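Local coordinates for alpha-galactosidase (Lactobacillus brevis, PDB 3MI6), which probably hydrolyses terminal, non-reducing alpha-D-galactose residues from alpha-galactosides such as galactose oligosaccharides, galactomannans and galactolipids, as a family 36 glycoside hydrolase, at residues D[59-62]-D[67-70]; D[75-80]-D[88-93]; D[156-161]-D[309-314]; D[249-254]-D[565-570]; D[360-365]-D[628-633]. All coordinates share one frame; numbering follows the deposited sequence.

Interaction 1: residues D[59-62]-D[67-70]; sequences PSLN and NFQP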
# COMPACT_ATOMS: atom_id res chain seq x y z
N PRO D 59 21.23 -21.09 23.13
CA PRO D 59 22.07 -22.27 23.38
C PRO D 59 22.98 -22.66 22.21
O PRO D 59 22.64 -22.41 21.05
CB PRO D 59 21.04 -23.38 23.64
CG PRO D 59 19.82 -22.64 24.12
CD PRO D 59 19.80 -21.35 23.38
N SER D 60 24.13 -23.25 22.53
CA SER D 60 25.04 -23.80 21.53
C SER D 60 25.11 -25.29 21.76
O SER D 60 24.76 -25.77 22.84
CB SER D 60 26.43 -23.19 21.66
OG SER D 60 26.38 -21.79 21.90
N LEU D 61 25.58 -26.04 20.75
CA LEU D 61 25.72 -27.49 20.84
C LEU D 61 26.42 -27.89 22.14
O LEU D 61 25.83 -28.57 22.98
CB LEU D 61 26.49 -28.04 19.65
CG LEU D 61 26.13 -29.46 19.22
CD1 LEU D 61 27.28 -30.06 18.41
CD2 LEU D 61 25.80 -30.34 20.41
N ASN D 62 27.67 -27.47 22.28
CA ASN D 62 28.43 -27.72 23.51
C ASN D 62 29.49 -26.65 23.75
O ASN D 62 29.38 -25.54 23.23
CB ASN D 62 29.04 -29.12 23.51
CG ASN D 62 29.70 -29.47 22.19
OD1 ASN D 62 30.47 -28.68 21.64
ND2 ASN D 62 29.41 -30.66 21.67
N ASN D 67 29.71 -21.50 18.65
CA ASN D 67 29.07 -20.89 17.50
C ASN D 67 28.14 -21.83 16.74
O ASN D 67 27.46 -21.42 15.80
CB ASN D 67 30.13 -20.29 16.55
CG ASN D 67 31.11 -19.35 17.26
OD1 ASN D 67 32.16 -19.02 16.71
ND2 ASN D 67 30.77 -18.91 18.47
N PHE D 68 28.11 -23.10 17.13
CA PHE D 68 27.10 -24.00 16.61
C PHE D 68 25.82 -23.77 17.42
O PHE D 68 25.74 -24.19 18.56
CB PHE D 68 27.54 -25.46 16.68
CG PHE D 68 26.75 -26.39 15.81
CD1 PHE D 68 25.52 -26.87 16.21
CD2 PHE D 68 27.25 -26.80 14.58
CE1 PHE D 68 24.79 -27.73 15.41
CE2 PHE D 68 26.52 -27.66 13.76
CZ PHE D 68 25.30 -28.13 14.18
N GLN D 69 24.86 -23.08 16.82
CA GLN D 69 23.62 -22.71 17.50
C GLN D 69 22.43 -23.02 16.61
O GLN D 69 22.25 -22.39 15.56
CB GLN D 69 23.63 -21.23 17.87
CG GLN D 69 24.68 -20.87 18.91
CD GLN D 69 24.76 -19.38 19.21
OE1 GLN D 69 24.48 -18.94 20.33
NE2 GLN D 69 25.16 -18.60 18.21
N PRO D 70 21.61 -24.00 17.01
CA PRO D 70 20.45 -24.46 16.23
C PRO D 70 19.45 -23.34 15.87
O PRO D 70 18.74 -23.48 14.87
CB PRO D 70 19.79 -25.50 17.14
CG PRO D 70 20.90 -25.98 18.03
CD PRO D 70 21.77 -24.78 18.26

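Interaction 2: residues D[75-80]-D[88-93]; sequences AEYASL and PAFQVT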
# COMPACT_ATOMS: atom_id res chain seq x y z
N ALA D 75 17.38 -25.90 9.06
CA ALA D 75 17.27 -27.34 9.20
C ALA D 75 16.42 -27.95 8.13
O ALA D 75 15.65 -27.26 7.44
CB ALA D 75 16.70 -27.68 10.55
N GLU D 76 16.53 -29.26 8.01
CA GLU D 76 15.82 -30.00 6.98
C GLU D 76 14.63 -30.74 7.58
O GLU D 76 13.64 -31.00 6.91
CB GLU D 76 16.78 -30.97 6.31
CG GLU D 76 16.22 -31.64 5.09
CD GLU D 76 16.12 -30.70 3.90
OE1 GLU D 76 16.52 -29.52 4.02
OE2 GLU D 76 15.64 -31.16 2.84
N TYR D 77 14.72 -31.06 8.87
CA TYR D 77 13.67 -31.78 9.56
C TYR D 77 13.98 -31.68 11.03
O TYR D 77 14.59 -32.57 11.59
CB TYR D 77 13.62 -33.26 9.13
CG TYR D 77 12.26 -33.89 9.28
CD1 TYR D 77 11.26 -33.66 8.36
CD2 TYR D 77 11.97 -34.70 10.35
CE1 TYR D 77 10.01 -34.21 8.50
CE2 TYR D 77 10.74 -35.26 10.50
CZ TYR D 77 9.76 -35.01 9.57
OH TYR D 77 8.51 -35.58 9.73
N ALA D 78 13.58 -30.58 11.65
CA ALA D 78 14.02 -30.29 13.01
C ALA D 78 13.10 -30.75 14.15
O ALA D 78 11.88 -30.87 13.99
CB ALA D 78 14.33 -28.80 13.15
N SER D 79 13.69 -30.95 15.32
CA SER D 79 12.93 -31.26 16.53
C SER D 79 13.01 -30.09 17.50
O SER D 79 13.82 -29.19 17.34
CB SER D 79 13.54 -32.48 17.21
OG SER D 79 14.87 -32.17 17.62
N LEU D 80 12.17 -30.14 18.52
CA LEU D 80 12.18 -29.13 19.56
C LEU D 80 12.82 -29.67 20.82
O LEU D 80 12.47 -30.77 21.28
CB LEU D 80 10.75 -28.70 19.87
CG LEU D 80 10.61 -27.92 21.18
CD1 LEU D 80 11.05 -26.48 20.97
CD2 LEU D 80 9.19 -27.97 21.69
N PRO D 88 8.70 -27.38 15.26
CA PRO D 88 9.42 -28.57 14.80
C PRO D 88 8.68 -29.28 13.68
O PRO D 88 7.48 -29.09 13.52
CB PRO D 88 9.44 -29.46 16.04
CG PRO D 88 8.22 -29.10 16.76
CD PRO D 88 7.97 -27.63 16.51
N ALA D 89 9.40 -30.09 12.93
CA ALA D 89 8.78 -30.92 11.91
C ALA D 89 8.14 -32.13 12.54
O ALA D 89 7.19 -32.69 11.99
CB ALA D 89 9.81 -31.39 10.92
N PHE D 90 8.66 -32.58 13.68
CA PHE D 90 8.14 -33.78 14.31
C PHE D 90 8.38 -33.70 15.80
O PHE D 90 9.10 -32.81 16.26
CB PHE D 90 8.85 -35.01 13.74
CG PHE D 90 10.24 -35.17 14.26
CD1 PHE D 90 11.30 -34.51 13.66
CD2 PHE D 90 10.49 -35.95 15.37
CE1 PHE D 90 12.57 -34.63 14.14
CE2 PHE D 90 11.77 -36.08 15.86
CZ PHE D 90 12.82 -35.42 15.24
N GLN D 91 7.78 -34.63 16.56
CA GLN D 91 8.05 -34.78 18.00
C GLN D 91 7.69 -36.20 18.44
O GLN D 91 6.71 -36.77 17.96
CB GLN D 91 7.27 -33.74 18.82
CG GLN D 91 7.68 -33.63 20.28
CD GLN D 91 6.82 -32.67 21.09
OE1 GLN D 91 5.60 -32.83 21.20
NE2 GLN D 91 7.46 -31.68 21.69
N VAL D 92 8.50 -36.78 19.34
CA VAL D 92 8.29 -38.14 19.83
C VAL D 92 8.33 -38.24 21.35
O VAL D 92 9.31 -37.84 21.97
CB VAL D 92 9.36 -39.13 19.31
CG1 VAL D 92 8.86 -40.57 19.44
CG2 VAL D 92 9.75 -38.82 17.89
N THR D 93 7.29 -38.81 21.94
CA THR D 93 7.19 -38.99 23.38
C THR D 93 7.59 -40.42 23.75
O THR D 93 7.11 -41.39 23.15
CB THR D 93 5.74 -38.76 23.89
OG1 THR D 93 5.23 -37.52 23.38
CG2 THR D 93 5.69 -38.72 25.43

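Interaction 3: residues D[156-161]-D[309-314]; sequences HQDVIV and SQQMAS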
# COMPACT_ATOMS: atom_id res chain seq x y z
N HIS D 156 12.14 -32.76 -14.94
CA HIS D 156 11.54 -32.08 -16.10
C HIS D 156 10.31 -31.19 -15.80
O HIS D 156 9.85 -30.44 -16.67
CB HIS D 156 11.29 -33.06 -17.26
CG HIS D 156 12.51 -33.85 -17.64
ND1 HIS D 156 13.71 -33.26 -17.94
CD2 HIS D 156 12.71 -35.19 -17.72
CE1 HIS D 156 14.61 -34.20 -18.21
NE2 HIS D 156 14.02 -35.37 -18.08
N GLN D 157 9.78 -31.27 -14.59
CA GLN D 157 8.69 -30.40 -14.19
C GLN D 157 9.16 -29.56 -13.01
O GLN D 157 8.38 -28.88 -12.36
CB GLN D 157 7.45 -31.21 -13.84
CG GLN D 157 6.92 -32.09 -14.95
CD GLN D 157 7.64 -33.42 -15.05
OE1 GLN D 157 8.20 -33.91 -14.07
NE2 GLN D 157 7.63 -34.02 -16.25
N ASP D 158 10.45 -29.63 -12.72
CA ASP D 158 11.01 -28.83 -11.63
C ASP D 158 10.40 -29.13 -10.26
O ASP D 158 10.48 -28.32 -9.34
CB ASP D 158 10.94 -27.34 -12.00
CG ASP D 158 12.06 -26.91 -12.97
OD1 ASP D 158 13.16 -27.51 -12.90
OD2 ASP D 158 11.85 -25.98 -13.79
N VAL D 159 9.82 -30.32 -10.12
CA VAL D 159 9.22 -30.80 -8.88
C VAL D 159 10.15 -31.67 -8.05
O VAL D 159 10.77 -32.60 -8.56
CB VAL D 159 8.00 -31.68 -9.19
CG1 VAL D 159 7.55 -32.42 -7.93
CG2 VAL D 159 6.86 -30.85 -9.77
N ILE D 160 10.23 -31.40 -6.75
CA ILE D 160 10.85 -32.30 -5.79
C ILE D 160 9.75 -32.75 -4.86
O ILE D 160 9.02 -31.91 -4.35
CB ILE D 160 11.89 -31.55 -4.97
CG1 ILE D 160 13.14 -31.27 -5.82
CG2 ILE D 160 12.26 -32.34 -3.72
CD1 ILE D 160 14.04 -30.19 -5.30
N VAL D 161 9.60 -34.06 -4.67
CA VAL D 161 8.58 -34.63 -3.78
C VAL D 161 9.20 -35.14 -2.49
O VAL D 161 10.18 -35.86 -2.53
CB VAL D 161 7.87 -35.85 -4.42
CG1 VAL D 161 6.89 -36.47 -3.43
CG2 VAL D 161 7.16 -35.46 -5.68
N SER D 309 2.17 -22.96 -12.09
CA SER D 309 1.01 -23.83 -12.18
C SER D 309 1.17 -24.81 -13.32
O SER D 309 0.82 -25.97 -13.21
CB SER D 309 -0.28 -23.04 -12.39
OG SER D 309 -0.59 -22.29 -11.23
N GLN D 310 1.71 -24.34 -14.43
CA GLN D 310 1.84 -25.17 -15.62
C GLN D 310 2.68 -26.44 -15.39
O GLN D 310 2.24 -27.54 -15.73
CB GLN D 310 2.32 -24.33 -16.81
CG GLN D 310 1.27 -23.34 -17.24
CD GLN D 310 1.79 -22.26 -18.18
OE1 GLN D 310 1.00 -21.51 -18.75
NE2 GLN D 310 3.11 -22.18 -18.33
N GLN D 311 3.87 -26.28 -14.80
CA GLN D 311 4.77 -27.41 -14.57
C GLN D 311 4.19 -28.33 -13.52
O GLN D 311 4.02 -29.51 -13.77
CB GLN D 311 6.17 -26.94 -14.17
CG GLN D 311 6.29 -26.19 -12.83
CD GLN D 311 7.57 -25.36 -12.76
OE1 GLN D 311 8.07 -24.89 -13.78
NE2 GLN D 311 8.11 -25.20 -11.56
N MSE D 312 3.85 -27.80 -12.35
CA MSE D 312 3.16 -28.61 -11.37
C MSE D 312 2.00 -29.38 -11.99
O MSE D 312 1.76 -30.53 -11.61
CB MSE D 312 2.68 -27.77 -10.20
CG MSE D 312 3.75 -27.62 -9.14
SE MSE D 312 3.39 -26.24 -7.84
CE MSE D 312 3.88 -27.17 -6.20
N ALA D 313 1.31 -28.79 -12.97
CA ALA D 313 0.19 -29.47 -13.61
C ALA D 313 0.64 -30.54 -14.56
O ALA D 313 -0.02 -31.57 -14.70
CB ALA D 313 -0.71 -28.48 -14.31
N SER D 314 1.77 -30.32 -15.23
CA SER D 314 2.36 -31.37 -16.04
C SER D 314 2.89 -32.50 -15.17
O SER D 314 2.88 -33.66 -15.56
CB SER D 314 3.49 -30.83 -16.91
OG SER D 314 3.04 -30.78 -18.25
O HOH W 1 10.17 -23.28 -14.42

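Interaction 4: residues D[249-254]-D[565-570]; sequences GFNLVY and YGYPQA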
# COMPACT_ATOMS: atom_id res chain seq x y z
N GLY D 249 6.05 -23.14 -4.56
CA GLY D 249 4.73 -23.72 -4.50
C GLY D 249 4.76 -24.96 -3.63
O GLY D 249 5.68 -25.76 -3.74
N PHE D 250 3.78 -25.11 -2.77
CA PHE D 250 3.74 -26.26 -1.88
C PHE D 250 2.38 -26.91 -1.97
O PHE D 250 1.36 -26.25 -1.79
CB PHE D 250 3.96 -25.81 -0.43
CG PHE D 250 5.22 -25.03 -0.23
CD1 PHE D 250 5.29 -23.70 -0.61
CD2 PHE D 250 6.32 -25.61 0.35
CE1 PHE D 250 6.44 -22.98 -0.42
CE2 PHE D 250 7.48 -24.88 0.54
CZ PHE D 250 7.54 -23.56 0.15
N ASN D 251 2.35 -28.20 -2.26
CA ASN D 251 1.09 -28.93 -2.14
C ASN D 251 1.24 -30.27 -1.37
O ASN D 251 2.32 -30.60 -0.87
CB ASN D 251 0.40 -29.09 -3.50
CG ASN D 251 -1.12 -29.21 -3.37
OD1 ASN D 251 -1.65 -29.52 -2.30
ND2 ASN D 251 -1.83 -28.97 -4.48
N LEU D 252 0.17 -31.04 -1.27
CA LEU D 252 0.14 -32.15 -0.33
C LEU D 252 -0.76 -33.26 -0.83
O LEU D 252 -1.95 -33.05 -1.01
CB LEU D 252 -0.44 -31.65 0.98
CG LEU D 252 0.32 -31.92 2.26
CD1 LEU D 252 -0.67 -32.34 3.37
CD2 LEU D 252 1.44 -32.96 2.02
N VAL D 253 -0.23 -34.45 -1.06
CA VAL D 253 -1.13 -35.52 -1.47
C VAL D 253 -1.82 -36.15 -0.27
O VAL D 253 -1.43 -37.21 0.17
CB VAL D 253 -0.41 -36.60 -2.24
CG1 VAL D 253 -1.44 -37.45 -2.97
CG2 VAL D 253 0.57 -35.98 -3.20
N TYR D 254 -2.84 -35.48 0.24
CA TYR D 254 -3.54 -35.89 1.45
C TYR D 254 -4.92 -35.25 1.41
O TYR D 254 -5.11 -34.26 0.72
CB TYR D 254 -2.77 -35.41 2.68
CG TYR D 254 -3.23 -36.06 3.96
CD1 TYR D 254 -3.22 -37.44 4.09
CD2 TYR D 254 -3.66 -35.29 5.05
CE1 TYR D 254 -3.64 -38.04 5.26
CE2 TYR D 254 -4.09 -35.88 6.22
CZ TYR D 254 -4.07 -37.26 6.32
OH TYR D 254 -4.51 -37.86 7.48
N TYR D 565 -4.44 -21.99 -9.88
CA TYR D 565 -3.10 -21.82 -9.31
C TYR D 565 -2.57 -23.17 -8.84
O TYR D 565 -1.37 -23.47 -8.94
CB TYR D 565 -3.12 -20.80 -8.18
CG TYR D 565 -3.21 -19.37 -8.66
CD1 TYR D 565 -4.44 -18.72 -8.78
CD2 TYR D 565 -2.06 -18.66 -9.03
CE1 TYR D 565 -4.52 -17.38 -9.25
CE2 TYR D 565 -2.13 -17.33 -9.50
CZ TYR D 565 -3.36 -16.70 -9.62
OH TYR D 565 -3.43 -15.39 -10.08
N GLY D 566 -3.48 -24.01 -8.34
CA GLY D 566 -3.09 -25.26 -7.76
C GLY D 566 -3.50 -26.45 -8.60
O GLY D 566 -2.93 -27.53 -8.46
N TYR D 567 -4.47 -26.25 -9.47
CA TYR D 567 -5.05 -27.38 -10.18
C TYR D 567 -5.47 -27.06 -11.63
O TYR D 567 -6.19 -26.11 -11.88
CB TYR D 567 -6.21 -27.97 -9.35
CG TYR D 567 -5.89 -28.13 -7.87
CD1 TYR D 567 -5.46 -29.33 -7.36
CD2 TYR D 567 -6.03 -27.07 -6.98
CE1 TYR D 567 -5.18 -29.48 -6.01
CE2 TYR D 567 -5.75 -27.20 -5.65
CZ TYR D 567 -5.32 -28.40 -5.16
OH TYR D 567 -5.03 -28.54 -3.81
N PRO D 568 -5.01 -27.87 -12.58
CA PRO D 568 -5.31 -27.73 -14.01
C PRO D 568 -6.78 -27.97 -14.28
O PRO D 568 -7.42 -28.70 -13.54
CB PRO D 568 -4.51 -28.86 -14.65
CG PRO D 568 -3.64 -29.46 -13.55
CD PRO D 568 -4.27 -29.12 -12.27
N GLN D 569 -7.31 -27.38 -15.34
CA GLN D 569 -8.73 -27.46 -15.64
C GLN D 569 -9.24 -28.89 -15.84
O GLN D 569 -10.43 -29.15 -15.67
CB GLN D 569 -9.09 -26.61 -16.86
CG GLN D 569 -8.48 -27.11 -18.14
CD GLN D 569 -7.08 -26.62 -18.36
OE1 GLN D 569 -6.37 -26.28 -17.42
NE2 GLN D 569 -6.66 -26.57 -19.63
N ALA D 570 -8.36 -29.80 -16.21
CA ALA D 570 -8.74 -31.20 -16.37
C ALA D 570 -9.43 -31.74 -15.11
O ALA D 570 -10.31 -32.59 -15.18
CB ALA D 570 -7.52 -32.04 -16.71

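Interaction 5: residues D[360-365]-D[628-633]; sequences GIEMFV and CYRQLF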
# COMPACT_ATOMS: atom_id res chain seq x y z
N GLY D 360 -26.63 -34.03 -28.18
CA GLY D 360 -25.28 -34.52 -28.38
C GLY D 360 -24.56 -34.82 -27.09
O GLY D 360 -23.36 -35.08 -27.09
N ILE D 361 -25.29 -34.77 -25.98
CA ILE D 361 -24.72 -35.06 -24.67
C ILE D 361 -24.31 -36.54 -24.59
O ILE D 361 -24.93 -37.38 -25.22
CB ILE D 361 -25.67 -34.62 -23.54
CG1 ILE D 361 -25.71 -33.09 -23.49
CG2 ILE D 361 -25.24 -35.17 -22.19
CD1 ILE D 361 -26.71 -32.53 -22.53
N GLU D 362 -23.26 -36.83 -23.84
CA GLU D 362 -22.61 -38.13 -23.92
C GLU D 362 -22.81 -39.07 -22.74
O GLU D 362 -22.45 -40.25 -22.82
CB GLU D 362 -21.11 -37.95 -24.14
CG GLU D 362 -20.78 -37.63 -25.57
CD GLU D 362 -19.39 -37.07 -25.73
OE1 GLU D 362 -18.84 -36.61 -24.70
OE2 GLU D 362 -18.87 -37.09 -26.87
N MSE D 363 -23.39 -38.56 -21.66
CA MSE D 363 -23.50 -39.33 -20.43
C MSE D 363 -24.58 -38.76 -19.53
O MSE D 363 -24.70 -37.55 -19.39
CB MSE D 363 -22.17 -39.37 -19.67
CG MSE D 363 -22.29 -39.94 -18.27
SE MSE D 363 -20.66 -39.75 -17.21
CE MSE D 363 -19.56 -41.13 -18.03
N PHE D 364 -25.37 -39.64 -18.93
CA PHE D 364 -26.38 -39.21 -17.98
C PHE D 364 -25.96 -39.67 -16.60
O PHE D 364 -25.50 -40.79 -16.44
CB PHE D 364 -27.76 -39.78 -18.34
CG PHE D 364 -28.83 -39.36 -17.39
CD1 PHE D 364 -28.94 -39.95 -16.15
CD2 PHE D 364 -29.71 -38.37 -17.73
CE1 PHE D 364 -29.91 -39.56 -15.26
CE2 PHE D 364 -30.68 -37.98 -16.84
CZ PHE D 364 -30.78 -38.58 -15.60
N VAL D 365 -26.11 -38.79 -15.61
CA VAL D 365 -25.75 -39.08 -14.22
C VAL D 365 -26.92 -38.92 -13.25
O VAL D 365 -27.28 -37.80 -12.89
CB VAL D 365 -24.63 -38.16 -13.71
CG1 VAL D 365 -24.21 -38.60 -12.34
CG2 VAL D 365 -23.44 -38.15 -14.65
N CYS D 628 -15.55 -30.18 -30.40
CA CYS D 628 -14.59 -29.82 -31.45
C CYS D 628 -13.26 -29.46 -30.82
O CYS D 628 -12.21 -29.79 -31.34
CB CYS D 628 -15.15 -28.63 -32.27
SG CYS D 628 -14.33 -28.12 -33.87
N TYR D 629 -13.30 -28.80 -29.67
CA TYR D 629 -12.08 -28.29 -29.08
C TYR D 629 -11.85 -28.88 -27.71
O TYR D 629 -11.27 -28.23 -26.83
CB TYR D 629 -12.14 -26.76 -28.99
CG TYR D 629 -12.09 -26.04 -30.32
CD1 TYR D 629 -10.90 -25.85 -30.99
CD2 TYR D 629 -13.25 -25.54 -30.89
CE1 TYR D 629 -10.84 -25.19 -32.20
CE2 TYR D 629 -13.21 -24.87 -32.11
CZ TYR D 629 -12.00 -24.71 -32.76
OH TYR D 629 -11.94 -24.06 -33.97
N ARG D 630 -12.30 -30.11 -27.51
CA ARG D 630 -12.24 -30.68 -26.17
C ARG D 630 -10.80 -30.87 -25.68
O ARG D 630 -10.51 -30.59 -24.52
CB ARG D 630 -13.02 -31.99 -26.10
CG ARG D 630 -13.45 -32.41 -24.69
CD ARG D 630 -13.53 -33.91 -24.64
NE ARG D 630 -14.89 -34.46 -24.66
CZ ARG D 630 -15.47 -34.98 -25.74
NH1 ARG D 630 -14.85 -34.99 -26.91
NH2 ARG D 630 -16.70 -35.47 -25.64
N GLN D 631 -9.92 -31.32 -26.56
CA GLN D 631 -8.52 -31.56 -26.20
C GLN D 631 -7.84 -30.28 -25.74
O GLN D 631 -7.03 -30.26 -24.79
CB GLN D 631 -7.79 -32.16 -27.40
CG GLN D 631 -6.40 -32.71 -27.11
CD GLN D 631 -6.42 -33.94 -26.23
OE1 GLN D 631 -7.42 -34.64 -26.17
NE2 GLN D 631 -5.30 -34.21 -25.54
N LEU D 632 -8.17 -29.19 -26.42
CA LEU D 632 -7.63 -27.87 -26.11
C LEU D 632 -8.15 -27.37 -24.75
O LEU D 632 -7.37 -26.97 -23.88
CB LEU D 632 -8.04 -26.91 -27.23
CG LEU D 632 -7.46 -25.50 -27.21
CD1 LEU D 632 -5.95 -25.54 -27.01
CD2 LEU D 632 -7.82 -24.74 -28.48
N PHE D 633 -9.46 -27.43 -24.57
CA PHE D 633 -10.13 -26.93 -23.37
C PHE D 633 -9.73 -27.71 -22.12
O PHE D 633 -9.35 -27.14 -21.10
CB PHE D 633 -11.64 -27.02 -23.56
CG PHE D 633 -12.24 -25.81 -24.24
CD1 PHE D 633 -12.00 -24.54 -23.78
CD2 PHE D 633 -13.09 -25.97 -25.31
CE1 PHE D 633 -12.56 -23.45 -24.38
CE2 PHE D 633 -13.66 -24.88 -25.92
CZ PHE D 633 -13.40 -23.62 -25.45

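Interaction 1: residues D[59-62]-D[67-70]
The carbonyl oxygen of Phe68 is approached by two groups of the facing chain. Leu61 N donates a hydrogen bond to Phe68 O at 2.9 Å, with an angle of 155° at the hydrogen. Just beside it, Ser60 CA lies 3.1 Å from the same Phe68 O in a CA-H...O contact. A second carbonyl, that of Pro59, meets carbon instead: Gln69 CG comes to 3.3 Å from Pro59 O, and Pro70 CD closes in at 3.8 Å from that oxygen. The two segments, neither helix nor strand, are the arms of a small loop turned back on itself over four intervening residues, part of the long excursion between strands 31-36 and 90-93 in the N-terminal domain. Inside that loop Ser60 OG is hydrogen-bonded to Pro66 O, which ties the first arm to the return of the turn. Leu61 carries the apolar side: its CB lies 3.8 Å from Phe68 CD1. With CG anti to the backbone N (chi1 -150°), the branch beyond it is carried over one face of the Phe68 ring, Leu61 CD1 standing 4.2 Å above the plane and displaced toward the rim. Met26 and Ile73 also touch the Phe68 side chain. Toward the assembly, the Ser60 backbone hydrogen-bonds to the second subunit, and Pro59 packs on Arg482 of that subunit. Arg482 directly follows residues 477-481, predicted to bind substrate, so this loop may lie near that region of the neighbouring subunit.

Interaction 2: residues D[75-80]-D[88-93]
Ala89 places its methyl squarely on one face of the Tyr77 ring, a CH-pi contact with CB 3.6 Å from the centroid and only 7° off the ring normal. Phe90 meets the same ring differently. The two aromatic planes are nearly parallel (9° apart), yet neither ring covers the other; they lie rim to rim with centroids 5.4 Å apart, Tyr77 CE2 and Phe90 CD1 making the approach at 3.3 Å. In the plane of the Phe90 ring, Tyr77 O and Val92 CG2 stand at its edge, while Ser79 CB rests 3.6 Å from Phe90 CZ. Phe90 reaches this place because its CG sits between the backbone N and the carbonyl carbon (chi1 75°), which swings the ring toward residues 77-79. One backbone hydrogen bond joins the segments, from Ala89 N to Ala78 O at 2.8 Å. Beyond it the apolar contact runs on through Leu80 CB and Pro88 CG, 4.0 Å apart. Farther along, Leu80 CD2 lies 4.1 Å from Gln91 NE2, the two side chains running side by side; that amide nitrogen is hydrogen-bonded to Glu280 of the second subunit. Tyr77 OH, at the far end of its ring, is satisfied by Leu180 O. The segment 75-80 thus returns as irregular chain against the start of strand 90-93, itself paired antiparallel with strand 174-186 of the N-terminal beta domain, and both aromatic rings settle on strand 159-167, where Phe166 touches each of them and Ala164 touches Tyr77.

Interaction 3: residues D[156-161]-D[309-314]
The backbones of Gln157 and Gln311 come within 4.9 Å at their CA atoms, where the turn before strand 159-167, with Asp158 in the left-handed helical region, brushes helix 305-319. No direct hydrogen bond spans the gap. Instead the methylenes of Gln311 lie against the carbonyl of Gln157, with Gln311 CG 3.4 Å from Gln157 O. CG of Gln311 stands between its own backbone N and carbonyl carbon (chi1 64°), and from there the extended chain carries its amide past Asp158, where NE2 comes to 3.6 Å from Asp158 CB. Carboxylate and amide planes are turned 62° from each other. A water lies between their oxygens, 2.7 Å from Gln311 OE1 and 3.2 Å from Asp158 OD2, within hydrogen-bonding distance of both, though other acceptors compete for its two protons. Each end also has firm partners nearby: Gln311 NE2 bonds to Ser299 OG and Tyr300 O, Asp158 OD2 to His18 ND1, and Asp158 OD1 to Thr16 OG1. These bonds fix the rotation of both flat groups. Gln157 CG also touches Ser314 CB at 4.1 Å, while its amide nitrogen bonds to Asp129. Helix 305-319, which follows strand 290-301 in the chain, lies beside the two adjacent inner strands 159-167 and 290-301 of the large antiparallel sheet, and its Phe315 packs against Gln157, Val159 and Val161.

Interaction 4: residues D[249-254]-D[565-570]
The amide of Asn251 stands almost upright on the plane of the Tyr567 ring, 81° away from it, and the two side chains cross at about a right angle. A single weak hydrogen bond joins them: Asn251 ND2 donates to Tyr567 OH at 3.3 Å, with an angle of 158° at the hydrogen. The nitrogen approaches obliquely, near the hydroxyl end of the ring, with CZ of Tyr567 3.6 Å from Asn251 ND2. CB of Asn251 already points toward residues 565-570, and with CG anti to the backbone N the amide reaches the tyrosine hydroxyl. At the other end of the amide, Leu252 N bonds to Asn251 OD1 at 2.6 Å, a bent bond with the donor well to the side of the C=O bond (101°). This is a buried meeting of domains: the strand belongs to the large antiparallel sheet of the N-terminal domain, while residues 565-570 leave helix 553-566 of the parallel eight-stranded TIM barrel on the way to strand 572-576. They therefore lie at the end of the barrel where its strands begin. Tyr567 OH has a stronger partner in Asn230 ND2, which holds the hydroxyl from the N-terminal domain as well. Its ring is met edge-to-face by Phe534, and Leu536 touches both Asn251 and Tyr567. Val253 is the centre of an inverse gamma turn.

Interaction 5: residues D[360-365]-D[628-633]
Glu362 and Arg630 reach for each other from opposite directions, and their flat ends meet in one plane: carboxylate and guanidinium are 1° from coplanar. The salt bridge is made by one nitrogen of the arginine. Arg630 NH2 lies 2.6 Å from Glu362 OE1, and Glu362 OE2 is 3.0 Å from that same NH2, so the carboxylate straddles a single amino group at the guanidinium edge. Two nitrogens do not pair with two oxygens here. Glu362 is extended beyond CG, whereas Arg630 bends at its third torsion (chi3 -104°), which directs the end of its chain toward Glu362. The other two nitrogens have partners in residues 329-330: NH1 forms a salt bridge with Glu329, and NE bonds to Arg330 O. Glu362 OE1 also accepts from Val332 N. Both partners thus grip the chain at 329-332 that leads into barrel strand 333-335, next to 363-366. Glu362 stands just before strand 363-366, at the end of the TIM barrel opposite to the predicted substrate-binding pair Asp367 and Asp368, and Arg630 opens helix 630-635, after the last barrel strand and its helix 613-628; the bridge links the start of strand 363-366 to helix 630-635 in a partly exposed position. With every guanidinium nitrogen engaged and carboxylates of Glu329 and Glu362 at different amino groups, the positive charge of Arg630 is probably well balanced.

The five contacts run from the outer N-terminal domain across to the barrel; interactions 1 and 5 lie on opposite sides of the chain's centre, about 62 Å apart between centres. Interactions 1 and 2, about 17 Å apart between centres, do not touch, but both face the second subunit. Interactions 3 and 4, about 10 Å apart between centres, form one seam between N-terminal sheet and barrel, joined by a probable hydrogen bond from Ser309 OG to Tyr565 O (2.7 Å). A further probable bond, Gln569 NE2 to Phe633 O (3.1 Å), connects interaction 4 with interaction 5. All five lie away from the predicted nucleophile Asp479 and proton donor Asp549 of their own chain.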